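Local coordinates for protein phosphoribosylformylglycinamidine synthase 2 (Thermus thermophilus, PDB 3VIU) that is a synthase of the PurM-like (AIR synthase-related) family that binds adenosine-5'-diphosphate and magnesium, at residues G159-H164 against A405-V410; L395-A400 against L580-G585; V410-D415 against P718-L723; V473-A478 against R616-V621; E632-Y637 against W706-L711. One frame throughout, in Å; residues are numbered along the deposited sequence.

Interactions 1, 3 and 5 use helix 408-411 or helix 708-723. Interactions 1 and 3 share Val410, and their centres are about 8 Å apart. Interactions 3 and 5 use opposite ends of helix 708-723, with centres about 19 Å apart. Interaction 2 joins interaction 5 through a salt bridge, Arg396 NH1 to Glu710 OE1 at 2.9 Å. Interaction 4 holds the magnesium ligand Asp620. It touches interaction 5 where His619 meets Glu632 and Met633. The side chain of Arg407 in interaction 1 is about 11 Å from a magnesium ion, and that of Phe635 in interaction 5 about 12 Å. No residue of the adenosine-5'-diphosphate pocket lies in these segments.

Interaction 1 (G159-H164 against A405-V410); sequences GDLYFH and ASREAV
Arg407 crosses Leu161 at a slant, with its NH1 lying next to the base of the leucine side chain. Arg407 NH1 is 3.8 Å from Leu161 CB. The same nitrogen comes to 2.9 Å from Leu161 O, which lies at the edge of the guanidinium and in its plane. The angle is too poor for a hydrogen bond. The arginine chain bends at chi2 (-92°) and chi3 (91°), and this folds the guanidinium back toward its own segment. There it grips one atom side-on: Arg407 NE and NH2 both donate to Ala405 O, at 2.9 and 2.7 Å. These two bonds fix the rotation of the group. Water 1 completes the link. It accepts from Leu161 N at 2.8 Å and from Arg407 NH1 at 3.2 Å. Strand 156-163 is an outermost strand of its six-stranded sheet within the chain. Asp160 and Tyr162 pair with strand 116-126. Leu161, between them, points its side chain toward Arg407, and its N and O lie near the arginine and the water. Leu719 of helix 708-723 also packs on both Leu161 and Arg407. This implies a mixed contact at the sheet edge: leucine carbons pack on the guanidinium end, and the hydrogen-bonded link runs through water 1.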
# COMPACT_ATOMS: atom_id res chain seq x y z
N GLY A 159 8.72 1.10 -2.24
CA GLY A 159 7.92 0.39 -1.26
C GLY A 159 8.49 0.54 0.13
O GLY A 159 9.19 1.50 0.41
N ASP A 160 8.20 -0.43 0.99
CA ASP A 160 8.64 -0.38 2.38
C ASP A 160 8.95 -1.78 2.90
O ASP A 160 8.08 -2.65 2.90
CB ASP A 160 7.54 0.27 3.21
CG ASP A 160 7.90 0.42 4.66
OD1 ASP A 160 9.01 0.91 4.97
OD2 ASP A 160 7.06 0.05 5.50
N LEU A 161 10.19 -1.99 3.34
CA LEU A 161 10.64 -3.28 3.86
C LEU A 161 11.12 -3.14 5.30
O LEU A 161 11.92 -2.25 5.61
CB LEU A 161 11.78 -3.82 3.00
CG LEU A 161 12.57 -5.01 3.57
CD1 LEU A 161 11.68 -6.26 3.69
CD2 LEU A 161 13.76 -5.29 2.66
N TYR A 162 10.64 -4.01 6.18
CA TYR A 162 11.04 -3.96 7.58
C TYR A 162 11.09 -5.35 8.20
O TYR A 162 10.22 -6.19 7.94
CB TYR A 162 10.09 -3.07 8.38
CG TYR A 162 10.72 -2.59 9.66
CD1 TYR A 162 10.67 -3.36 10.82
CD2 TYR A 162 11.47 -1.42 9.68
CE1 TYR A 162 11.37 -2.99 11.97
CE2 TYR A 162 12.17 -1.03 10.82
CZ TYR A 162 12.12 -1.82 11.96
OH TYR A 162 12.87 -1.47 13.06
N PHE A 163 12.12 -5.60 9.00
CA PHE A 163 12.27 -6.89 9.65
C PHE A 163 11.93 -6.72 11.13
O PHE A 163 12.42 -5.80 11.78
CB PHE A 163 13.69 -7.42 9.49
CG PHE A 163 14.11 -7.62 8.05
CD1 PHE A 163 14.64 -6.57 7.31
CD2 PHE A 163 13.97 -8.87 7.45
CE1 PHE A 163 15.04 -6.77 5.99
CE2 PHE A 163 14.37 -9.08 6.12
CZ PHE A 163 14.91 -8.02 5.39
N HIS A 164 11.09 -7.62 11.65
CA HIS A 164 10.67 -7.50 13.04
C HIS A 164 10.20 -8.82 13.66
O HIS A 164 9.59 -9.67 13.00
CB HIS A 164 9.58 -6.43 13.14
CG HIS A 164 9.21 -6.03 14.53
ND1 HIS A 164 8.42 -6.81 15.35
CD2 HIS A 164 9.49 -4.91 15.25
CE1 HIS A 164 8.23 -6.19 16.50
NE2 HIS A 164 8.87 -5.04 16.47
N ALA A 405 19.54 0.00 6.06
CA ALA A 405 20.46 -0.12 4.94
C ALA A 405 19.79 -0.02 3.56
O ALA A 405 18.58 -0.08 3.44
CB ALA A 405 21.22 -1.44 5.05
N SER A 406 20.61 0.14 2.53
CA SER A 406 20.12 0.27 1.16
C SER A 406 19.27 -0.92 0.68
O SER A 406 19.64 -2.07 0.91
CB SER A 406 21.32 0.45 0.22
OG SER A 406 20.90 0.50 -1.12
N ARG A 407 18.13 -0.63 0.04
CA ARG A 407 17.27 -1.68 -0.50
C ARG A 407 17.68 -1.86 -1.96
O ARG A 407 16.96 -2.48 -2.75
CB ARG A 407 15.78 -1.29 -0.48
CG ARG A 407 15.31 -0.31 0.59
CD ARG A 407 14.82 -0.97 1.87
NE ARG A 407 15.92 -1.11 2.80
CZ ARG A 407 15.78 -1.49 4.07
NH1 ARG A 407 14.59 -1.76 4.58
NH2 ARG A 407 16.86 -1.58 4.83
N GLU A 408 18.83 -1.30 -2.32
CA GLU A 408 19.37 -1.35 -3.67
C GLU A 408 19.34 -2.74 -4.33
O GLU A 408 18.95 -2.88 -5.49
CB GLU A 408 20.80 -0.81 -3.62
CG GLU A 408 21.31 -0.13 -4.88
CD GLU A 408 22.47 0.83 -4.58
OE1 GLU A 408 23.39 0.46 -3.81
OE2 GLU A 408 22.45 1.96 -5.12
N ALA A 409 19.74 -3.77 -3.60
CA ALA A 409 19.76 -5.12 -4.14
C ALA A 409 18.36 -5.62 -4.49
O ALA A 409 18.20 -6.57 -5.26
CB ALA A 409 20.44 -6.09 -3.16
N VAL A 410 17.34 -4.99 -3.91
CA VAL A 410 15.96 -5.38 -4.17
C VAL A 410 15.43 -4.81 -5.49
O VAL A 410 15.08 -5.57 -6.40
CB VAL A 410 15.04 -4.93 -3.00
CG1 VAL A 410 13.57 -5.06 -3.40
CG2 VAL A 410 15.34 -5.78 -1.77
O HOH W 1 12.10 -0.01 3.46

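Interaction 2 (L395-A400 against L580-G585); sequences LRRLLA and LYLLTG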
# COMPACT_ATOMS: atom_id res chain seq x y z
N LEU A 395 26.35 5.58 14.34
CA LEU A 395 25.87 5.91 13.00
C LEU A 395 26.22 4.78 12.02
O LEU A 395 25.40 4.41 11.18
CB LEU A 395 26.47 7.23 12.51
CG LEU A 395 26.20 7.58 11.04
CD1 LEU A 395 24.70 7.67 10.78
CD2 LEU A 395 26.88 8.89 10.70
N ARG A 396 27.43 4.25 12.14
CA ARG A 396 27.86 3.16 11.26
C ARG A 396 27.03 1.91 11.55
O ARG A 396 26.68 1.17 10.63
CB ARG A 396 29.35 2.84 11.44
CG ARG A 396 30.31 3.92 10.91
CD ARG A 396 31.73 3.37 10.72
NE ARG A 396 32.40 3.09 11.99
CZ ARG A 396 33.15 3.97 12.66
NH1 ARG A 396 33.33 5.19 12.17
NH2 ARG A 396 33.69 3.64 13.82
N ARG A 397 26.72 1.67 12.82
CA ARG A 397 25.94 0.49 13.18
C ARG A 397 24.49 0.61 12.71
O ARG A 397 23.87 -0.40 12.35
CB ARG A 397 26.01 0.26 14.70
CG ARG A 397 27.37 -0.24 15.17
CD ARG A 397 27.52 -0.16 16.69
NE ARG A 397 26.64 -1.07 17.42
CZ ARG A 397 26.44 -1.01 18.74
NH1 ARG A 397 27.05 -0.08 19.47
NH2 ARG A 397 25.63 -1.88 19.33
N LEU A 398 23.95 1.83 12.71
CA LEU A 398 22.57 2.06 12.27
C LEU A 398 22.46 1.89 10.76
O LEU A 398 21.50 1.31 10.25
CB LEU A 398 22.10 3.46 12.66
CG LEU A 398 21.65 3.63 14.11
CD1 LEU A 398 21.37 5.10 14.39
CD2 LEU A 398 20.41 2.77 14.38
N LEU A 399 23.45 2.42 10.04
CA LEU A 399 23.46 2.33 8.59
C LEU A 399 23.53 0.87 8.18
O LEU A 399 22.94 0.47 7.19
CB LEU A 399 24.65 3.10 8.01
CG LEU A 399 24.54 4.63 7.97
CD1 LEU A 399 25.89 5.23 7.67
CD2 LEU A 399 23.53 5.06 6.91
N ALA A 400 24.24 0.06 8.98
CA ALA A 400 24.39 -1.37 8.71
C ALA A 400 23.19 -2.22 9.14
O ALA A 400 23.16 -3.42 8.89
CB ALA A 400 25.66 -1.88 9.37
N LEU A 580 17.47 2.90 20.05
CA LEU A 580 17.17 2.22 21.30
C LEU A 580 17.33 0.72 21.09
O LEU A 580 17.98 0.03 21.89
CB LEU A 580 15.74 2.51 21.77
CG LEU A 580 15.26 1.67 22.96
CD1 LEU A 580 16.14 1.92 24.18
CD2 LEU A 580 13.82 1.99 23.28
N TYR A 581 16.74 0.22 20.01
CA TYR A 581 16.81 -1.19 19.68
C TYR A 581 18.24 -1.66 19.48
O TYR A 581 18.60 -2.76 19.88
CB TYR A 581 16.01 -1.49 18.41
CG TYR A 581 16.13 -2.93 17.97
CD1 TYR A 581 15.46 -3.94 18.66
CD2 TYR A 581 16.91 -3.27 16.87
CE1 TYR A 581 15.57 -5.27 18.26
CE2 TYR A 581 17.02 -4.60 16.46
CZ TYR A 581 16.35 -5.59 17.16
OH TYR A 581 16.45 -6.90 16.76
N LEU A 582 19.05 -0.83 18.83
CA LEU A 582 20.44 -1.15 18.57
C LEU A 582 21.26 -1.25 19.86
O LEU A 582 22.12 -2.11 19.98
CB LEU A 582 21.08 -0.10 17.66
CG LEU A 582 22.59 -0.28 17.43
CD1 LEU A 582 22.81 -1.35 16.39
CD2 LEU A 582 23.22 1.03 16.98
N LEU A 583 20.97 -0.37 20.82
CA LEU A 583 21.71 -0.35 22.07
C LEU A 583 21.19 -1.25 23.21
O LEU A 583 21.95 -1.62 24.10
CB LEU A 583 21.84 1.09 22.57
CG LEU A 583 22.57 2.04 21.62
CD1 LEU A 583 22.51 3.46 22.17
CD2 LEU A 583 24.02 1.59 21.44
N THR A 584 19.91 -1.59 23.18
CA THR A 584 19.35 -2.44 24.24
C THR A 584 18.83 -3.75 23.70
O THR A 584 18.55 -4.68 24.45
CB THR A 584 18.18 -1.75 24.96
OG1 THR A 584 17.07 -1.63 24.06
CG2 THR A 584 18.60 -0.37 25.45
N GLY A 585 18.70 -3.83 22.38
CA GLY A 585 18.18 -5.04 21.78
C GLY A 585 16.69 -5.14 22.03
O GLY A 585 16.06 -6.14 21.72
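Helices 395-399 and 580-584 lie steeply across each other, their short axes 10.7 Å apart at closest and their directions 107° apart. The nearest CA atoms are those of Leu398 and Leu582, at 7.4 Å. Leu582 reaches across and meets two residues of the other helix. Leu582 CD2 is 3.7 Å from Arg397 CB and 4.2 Å from Leu398 CG. Beyond CB, the arginine lies over the leucine. Its chain bends at chi3 (67°), which lays one guanidinium face on Leu582, with CD2 4.0 Å above the plane and toward the rim. Arg397 NH1 is 4.0 Å from Leu583 CD2, the two side chains crossing at about a right angle. Arg397 NH2 approaches Leu582 O at 3.6 Å but makes no hydrogen bond to it. Leu398 also packs on Leu628 of helix 625-634. The contact thus joins helix 391-399 to helix 578-584, in the range of the second AIR synthase C-terminal family. Its chemistry is that of van der Waals packing: a guanidinium face and the arginine's carbon chain meet leucine methyls, and directional bonding between the segments plays no part.

Interaction 3 (V410-D415 against P718-L723); sequences VYERYD and PLREVL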
# COMPACT_ATOMS: atom_id res chain seq x y z
N VAL A 410 17.34 -4.99 -3.91
CA VAL A 410 15.96 -5.38 -4.17
C VAL A 410 15.43 -4.81 -5.49
O VAL A 410 15.08 -5.57 -6.40
CB VAL A 410 15.04 -4.93 -3.00
CG1 VAL A 410 13.57 -5.06 -3.40
CG2 VAL A 410 15.34 -5.78 -1.77
N TYR A 411 15.38 -3.48 -5.59
CA TYR A 411 14.88 -2.81 -6.79
C TYR A 411 15.72 -3.07 -8.04
O TYR A 411 15.30 -2.74 -9.15
CB TYR A 411 14.75 -1.31 -6.52
CG TYR A 411 13.76 -1.06 -5.41
CD1 TYR A 411 12.41 -1.38 -5.59
CD2 TYR A 411 14.18 -0.65 -4.14
CE1 TYR A 411 11.50 -1.31 -4.53
CE2 TYR A 411 13.28 -0.58 -3.07
CZ TYR A 411 11.94 -0.91 -3.27
OH TYR A 411 11.05 -0.90 -2.22
N GLU A 412 16.89 -3.67 -7.87
CA GLU A 412 17.76 -3.99 -8.99
C GLU A 412 17.18 -5.21 -9.73
O GLU A 412 17.60 -5.54 -10.84
CB GLU A 412 19.18 -4.30 -8.51
CG GLU A 412 20.15 -3.13 -8.64
CD GLU A 412 21.47 -3.37 -7.91
OE1 GLU A 412 22.02 -4.48 -8.04
OE2 GLU A 412 21.95 -2.44 -7.22
N ARG A 413 16.21 -5.87 -9.10
CA ARG A 413 15.57 -7.03 -9.69
C ARG A 413 14.50 -6.57 -10.67
O ARG A 413 14.11 -7.32 -11.57
CB ARG A 413 14.89 -7.89 -8.62
CG ARG A 413 15.81 -8.51 -7.58
CD ARG A 413 16.79 -9.47 -8.23
NE ARG A 413 17.56 -10.19 -7.23
CZ ARG A 413 17.03 -10.99 -6.32
NH1 ARG A 413 15.72 -11.17 -6.28
NH2 ARG A 413 17.80 -11.62 -5.44
N TYR A 414 14.04 -5.34 -10.50
CA TYR A 414 12.98 -4.79 -11.34
C TYR A 414 13.44 -3.82 -12.42
O TYR A 414 14.37 -3.03 -12.22
CB TYR A 414 11.93 -4.10 -10.46
CG TYR A 414 11.69 -4.76 -9.11
CD1 TYR A 414 11.43 -6.13 -9.01
CD2 TYR A 414 11.70 -4.00 -7.93
CE1 TYR A 414 11.17 -6.73 -7.77
CE2 TYR A 414 11.44 -4.59 -6.69
CZ TYR A 414 11.17 -5.95 -6.61
OH TYR A 414 10.90 -6.53 -5.39
N ASP A 415 12.77 -3.87 -13.58
CA ASP A 415 13.08 -2.97 -14.69
C ASP A 415 11.80 -2.32 -15.22
O ASP A 415 10.74 -2.43 -14.62
CB ASP A 415 13.82 -3.71 -15.82
CG ASP A 415 13.21 -5.07 -16.15
OD1 ASP A 415 12.03 -5.12 -16.57
OD2 ASP A 415 13.91 -6.09 -15.99
N PRO A 718 24.60 -4.71 4.08
CA PRO A 718 23.54 -5.44 4.79
C PRO A 718 22.50 -6.23 4.00
O PRO A 718 22.51 -7.46 4.02
CB PRO A 718 22.91 -4.36 5.65
CG PRO A 718 24.10 -3.53 6.02
CD PRO A 718 24.82 -3.39 4.69
N LEU A 719 21.58 -5.55 3.32
CA LEU A 719 20.55 -6.26 2.58
C LEU A 719 21.02 -6.96 1.33
O LEU A 719 20.37 -7.90 0.87
CB LEU A 719 19.40 -5.32 2.21
CG LEU A 719 18.44 -5.00 3.35
CD1 LEU A 719 17.22 -4.29 2.79
CD2 LEU A 719 18.03 -6.29 4.04
N ARG A 720 22.14 -6.52 0.77
CA ARG A 720 22.65 -7.15 -0.44
C ARG A 720 23.08 -8.58 -0.17
O ARG A 720 22.81 -9.47 -0.97
CB ARG A 720 23.81 -6.35 -1.03
CG ARG A 720 24.39 -6.98 -2.29
CD ARG A 720 25.37 -6.06 -3.00
NE ARG A 720 24.72 -4.90 -3.61
CZ ARG A 720 23.80 -4.97 -4.57
NH1 ARG A 720 23.41 -6.15 -5.05
NH2 ARG A 720 23.28 -3.86 -5.07
N GLU A 721 23.77 -8.81 0.94
CA GLU A 721 24.19 -10.17 1.25
C GLU A 721 23.00 -11.01 1.69
O GLU A 721 22.85 -12.15 1.26
CB GLU A 721 25.29 -10.18 2.32
CG GLU A 721 25.35 -8.94 3.18
CD GLU A 721 26.69 -8.80 3.91
OE1 GLU A 721 26.89 -7.78 4.60
OE2 GLU A 721 27.54 -9.72 3.79
N VAL A 722 22.14 -10.43 2.54
CA VAL A 722 20.96 -11.14 3.00
C VAL A 722 20.15 -11.67 1.82
O VAL A 722 19.71 -12.82 1.82
CB VAL A 722 20.05 -10.23 3.85
CG1 VAL A 722 18.72 -10.92 4.14
CG2 VAL A 722 20.74 -9.89 5.15
N LEU A 723 19.96 -10.82 0.81
CA LEU A 723 19.20 -11.18 -0.38
C LEU A 723 20.02 -12.02 -1.35
O LEU A 723 19.53 -13.02 -1.88
CB LEU A 723 18.70 -9.93 -1.09
CG LEU A 723 17.27 -9.89 -1.64
CD1 LEU A 723 17.24 -9.02 -2.89
CD2 LEU A 723 16.79 -11.30 -1.98
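Glu412 and Arg720 form the salt bridge of this contact. One nitrogen, Arg720 NH2, serves both carboxylate oxygens. Arg720 NH2 donates to Glu412 OE2 at 2.9 Å and more weakly to Glu412 OE1 at 3.3 Å. OE2 is met on its syn side, 32° out of the carboxylate plane, but lies nearly in the plane of the guanidinium. The two flat groups are turned 23° from each other. The arginine bend at chi3 (-70°) brings its end round to the glutamate. Arg413 is placed differently. Its NH2 is held by a salt bridge to Asp724 OD1, just beyond the helix segment. One face of its guanidinium rests on Leu723, whose CD1 stands 3.7 Å above the plane. Leu723 CD1 also meets Val410 CG2 at 3.9 Å, so it sits between an apolar and a charged neighbour. Among backbone groups, Arg413 N donates to Val410 O, Leu723 N donates to Leu719 O, and Leu723 O accepts from Lys139 NZ. The contact thus ties segment 410-415, which begins in helix 408-411, to the C-terminal part of helix 708-723. Val142 of helix 132-152 touches Arg413 and Tyr414, while Phe163 of strand 156-163 touches Leu719.

Interaction 4 (V473-A478 against R616-V621); sequences VSVVGA and RTAHDV. With MG (magnesium ion), chain D.
Val475 packs an apolar branch against Asp620, the very residue whose carboxylate holds a magnesium ion. Val475 CG2 is 4.1 Å from Asp620 CB. Asp620 OD1 binds the magnesium ion at 2.5 Å. Asp620 CG lies between the backbone N and the carbonyl carbon (chi1 72°), and this turns the carboxylate to the ion. Waters 2 and 3 also bind the magnesium. Water 2 donates to Asp620 OD2 at 2.6 Å, and water 3 donates to Asp620 O at 2.8 Å, so the residue holds the ion directly and through both waters. Asp430 and Asn472 complete the protein ligands, and Arg471 makes a salt bridge to OD2 from the second shell. The contact joins the two kinds of PurM-like half: helix 458-475 belongs to the range of an N-terminal family, and strand 618-620, an outermost strand of its sheet, to that of a C-terminal one. The other valine branch, Val475 CG1, lies 3.6 Å from Ala618 O and 3.9 Å from Ala618 CB. In the Schellman motif at Gly477, Ala478 N donates to Val473 O and Gly477 N to Ser474 O. Val473 O also accepts from Val476 N, from the opposite face of its plane.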
# COMPACT_ATOMS: atom_id res chain seq x y z
N VAL A 473 5.76 12.65 0.18
CA VAL A 473 5.27 13.17 -1.09
C VAL A 473 5.48 14.68 -1.12
O VAL A 473 5.89 15.24 -2.13
CB VAL A 473 3.78 12.84 -1.29
CG1 VAL A 473 3.17 13.72 -2.37
CG2 VAL A 473 3.64 11.37 -1.67
N SER A 474 5.21 15.33 0.01
CA SER A 474 5.39 16.78 0.11
C SER A 474 6.84 17.15 -0.08
O SER A 474 7.16 18.19 -0.65
CB SER A 474 4.94 17.27 1.49
OG SER A 474 3.57 17.02 1.69
N VAL A 475 7.72 16.29 0.41
CA VAL A 475 9.16 16.49 0.34
C VAL A 475 9.73 16.50 -1.08
O VAL A 475 10.77 17.10 -1.32
CB VAL A 475 9.88 15.43 1.21
CG1 VAL A 475 11.33 15.30 0.81
CG2 VAL A 475 9.77 15.83 2.66
N VAL A 476 9.07 15.83 -2.03
CA VAL A 476 9.58 15.88 -3.40
C VAL A 476 8.87 17.00 -4.14
O VAL A 476 9.10 17.22 -5.32
CB VAL A 476 9.44 14.52 -4.17
CG1 VAL A 476 10.28 13.45 -3.48
CG2 VAL A 476 7.97 14.09 -4.27
N GLY A 477 8.00 17.70 -3.42
CA GLY A 477 7.30 18.84 -4.00
C GLY A 477 5.88 18.63 -4.47
O GLY A 477 5.31 19.49 -5.13
N ALA A 478 5.28 17.51 -4.12
CA ALA A 478 3.91 17.25 -4.55
C ALA A 478 2.89 17.39 -3.42
O ALA A 478 3.22 17.21 -2.25
CB ALA A 478 3.84 15.86 -5.17
N ARG A 616 15.58 22.54 -4.24
CA ARG A 616 15.28 21.39 -5.09
C ARG A 616 15.89 20.14 -4.46
O ARG A 616 16.02 19.10 -5.09
CB ARG A 616 15.82 21.59 -6.51
CG ARG A 616 17.31 21.75 -6.56
CD ARG A 616 17.82 21.67 -7.98
NE ARG A 616 19.27 21.89 -8.01
CZ ARG A 616 20.01 21.85 -9.12
NH1 ARG A 616 19.44 21.60 -10.29
NH2 ARG A 616 21.31 22.07 -9.04
N THR A 617 16.27 20.25 -3.19
CA THR A 617 16.83 19.11 -2.48
C THR A 617 16.33 19.13 -1.04
O THR A 617 16.61 20.04 -0.26
CB THR A 617 18.38 19.08 -2.59
OG1 THR A 617 18.95 18.34 -1.51
CG2 THR A 617 18.93 20.46 -2.61
N ALA A 618 15.54 18.10 -0.71
CA ALA A 618 14.94 17.96 0.60
C ALA A 618 14.88 16.50 1.02
O ALA A 618 14.89 15.59 0.18
CB ALA A 618 13.52 18.56 0.59
N HIS A 619 14.79 16.26 2.32
CA HIS A 619 14.76 14.90 2.83
C HIS A 619 14.21 15.01 4.24
O HIS A 619 14.69 15.83 5.02
CB HIS A 619 16.19 14.35 2.86
CG HIS A 619 16.27 12.90 3.22
ND1 HIS A 619 17.23 12.40 4.08
CD2 HIS A 619 15.51 11.85 2.85
CE1 HIS A 619 17.05 11.10 4.22
NE2 HIS A 619 16.01 10.74 3.49
N ASP A 620 13.20 14.21 4.59
CA ASP A 620 12.68 14.31 5.94
C ASP A 620 13.51 13.46 6.90
O ASP A 620 14.20 12.53 6.47
CB ASP A 620 11.20 13.93 6.01
CG ASP A 620 10.95 12.46 5.83
OD1 ASP A 620 11.52 11.86 4.89
OD2 ASP A 620 10.15 11.90 6.62
N VAL A 621 13.47 13.82 8.17
CA VAL A 621 14.22 13.11 9.20
C VAL A 621 13.31 12.09 9.88
O VAL A 621 12.42 12.45 10.65
CB VAL A 621 14.76 14.10 10.26
CG1 VAL A 621 15.62 13.36 11.27
CG2 VAL A 621 15.55 15.21 9.59
MG MG D . 11.74 9.55 3.99
O HOH W 2 10.42 9.38 6.08
O HOH W 3 13.74 9.96 5.51

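Interaction 5 (E632-Y637 against W706-L711); sequences EMTFPY and WSLEEL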
# COMPACT_ATOMS: atom_id res chain seq x y z
N GLU A 632 22.20 9.76 4.51
CA GLU A 632 21.46 9.31 3.33
C GLU A 632 21.51 10.32 2.20
O GLU A 632 21.39 9.96 1.03
CB GLU A 632 19.99 9.02 3.69
CG GLU A 632 19.82 7.79 4.57
CD GLU A 632 18.37 7.51 4.93
OE1 GLU A 632 17.96 6.33 4.88
OE2 GLU A 632 17.65 8.47 5.28
N MSE A 633 21.71 11.59 2.53
CA MSE A 633 21.74 12.63 1.51
C MSE A 633 23.05 12.72 0.76
O MSE A 633 23.12 13.31 -0.31
CB MSE A 633 21.39 13.98 2.13
CG MSE A 633 19.98 14.03 2.69
SE MSE A 633 19.60 15.67 3.66
CE MSE A 633 18.89 16.75 2.22
N THR A 634 24.10 12.12 1.31
CA THR A 634 25.41 12.14 0.68
C THR A 634 25.61 10.97 -0.29
O THR A 634 26.51 11.00 -1.14
CB THR A 634 26.50 12.06 1.74
OG1 THR A 634 26.56 10.72 2.25
CG2 THR A 634 26.20 13.00 2.90
N PHE A 635 24.78 9.93 -0.17
CA PHE A 635 24.91 8.75 -1.03
C PHE A 635 24.61 8.90 -2.53
O PHE A 635 25.39 8.45 -3.37
CB PHE A 635 24.02 7.62 -0.49
CG PHE A 635 24.34 7.20 0.91
CD1 PHE A 635 25.64 7.31 1.42
CD2 PHE A 635 23.35 6.64 1.72
CE1 PHE A 635 25.95 6.86 2.71
CE2 PHE A 635 23.65 6.19 3.01
CZ PHE A 635 24.95 6.30 3.51
N PRO A 636 23.48 9.54 -2.89
CA PRO A 636 23.14 9.70 -4.31
C PRO A 636 24.19 10.30 -5.25
O PRO A 636 24.37 9.79 -6.36
CB PRO A 636 21.85 10.52 -4.26
CG PRO A 636 21.22 10.06 -2.99
CD PRO A 636 22.41 10.07 -2.04
N TYR A 637 24.87 11.36 -4.83
CA TYR A 637 25.87 12.01 -5.67
C TYR A 637 27.27 12.06 -5.09
O TYR A 637 28.17 12.61 -5.70
CB TYR A 637 25.43 13.44 -5.99
CG TYR A 637 24.14 13.51 -6.78
CD1 TYR A 637 24.14 13.34 -8.17
CD2 TYR A 637 22.92 13.72 -6.14
CE1 TYR A 637 22.96 13.38 -8.89
CE2 TYR A 637 21.73 13.76 -6.85
CZ TYR A 637 21.76 13.59 -8.23
OH TYR A 637 20.59 13.64 -8.95
N TRP A 706 33.08 11.34 9.54
CA TRP A 706 33.05 10.08 8.80
C TRP A 706 33.35 10.37 7.33
O TRP A 706 32.96 11.43 6.81
CB TRP A 706 31.67 9.44 8.86
CG TRP A 706 31.19 9.09 10.22
CD1 TRP A 706 31.29 7.87 10.83
CD2 TRP A 706 30.45 9.92 11.11
NE1 TRP A 706 30.64 7.89 12.04
CE2 TRP A 706 30.11 9.14 12.23
CE3 TRP A 706 30.03 11.26 11.06
CZ2 TRP A 706 29.37 9.65 13.30
CZ3 TRP A 706 29.30 11.76 12.12
CH2 TRP A 706 28.97 10.95 13.23
N SER A 707 34.04 9.46 6.66
CA SER A 707 34.31 9.64 5.25
C SER A 707 33.04 9.14 4.56
O SER A 707 32.33 8.30 5.10
CB SER A 707 35.52 8.80 4.82
OG SER A 707 35.27 7.42 5.02
N LEU A 708 32.74 9.65 3.37
CA LEU A 708 31.54 9.19 2.69
C LEU A 708 31.70 7.72 2.33
O LEU A 708 30.73 6.98 2.21
CB LEU A 708 31.27 10.02 1.43
CG LEU A 708 31.06 11.53 1.61
CD1 LEU A 708 30.28 12.06 0.42
CD2 LEU A 708 30.31 11.83 2.90
N GLU A 709 32.95 7.30 2.18
CA GLU A 709 33.24 5.90 1.86
C GLU A 709 32.74 4.93 2.92
O GLU A 709 32.02 3.99 2.61
CB GLU A 709 34.74 5.70 1.65
CG GLU A 709 35.17 5.57 0.20
CD GLU A 709 36.65 5.20 0.08
OE1 GLU A 709 37.50 6.01 0.52
OE2 GLU A 709 36.95 4.10 -0.45
N GLU A 710 33.13 5.16 4.17
CA GLU A 710 32.73 4.27 5.26
C GLU A 710 31.23 4.27 5.53
O GLU A 710 30.68 3.25 5.93
CB GLU A 710 33.49 4.60 6.55
CG GLU A 710 33.24 5.97 7.15
CD GLU A 710 34.14 6.26 8.35
OE1 GLU A 710 34.02 5.56 9.38
OE2 GLU A 710 34.97 7.19 8.25
N LEU A 711 30.58 5.40 5.29
CA LEU A 711 29.14 5.50 5.49
C LEU A 711 28.48 4.67 4.40
O LEU A 711 27.57 3.87 4.65
CB LEU A 711 28.68 6.96 5.37
CG LEU A 711 29.12 7.94 6.47
CD1 LEU A 711 28.63 9.34 6.13
CD2 LEU A 711 28.56 7.50 7.82
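This is an apolar packing contact between residues 634-635, at or near the end of helix 625-634, and the first turn of helix 708-723, just where strand 702-707 leaves its sheet in a C-terminal AIR synthase-type domain. Two pairs of side chains carry it. Leu708 brings its branched end to Thr634, with CD1 and CD2 each 4.0 Å from Thr634 CB. The threonine hydroxyl is engaged elsewhere, with Ala631 O. Phe635 crosses Leu711 at about a right angle and presents its ring edge. Phe635 CE1 is 3.8 Å from Leu711 CB, which lies in the plane of the ring. Phe635 CZ comes 3.8 Å from Leu711 O, at an oblique approach. The ring is also stacked with Trp715 one turn further along the same helix, so it lies against that helix at more than one point. Ser707 caps the helix start. Glu710 N donates to Ser707 OG at 3.2 Å, and Ser707 N donates to Glu710 OE2 at 2.9 Å and 172°, making a capping box. Ser707 OG also donates to Glu710 OE2 at 3.3 Å, from the other face of the carboxylate plane. The second oxygen, OE1, is in a salt bridge with Arg396. This implies a division of labour: the polar groups fix the first turn of the helix, and van der Waals contacts, without hydrogen bonds between the segments, join it to residues 634-635.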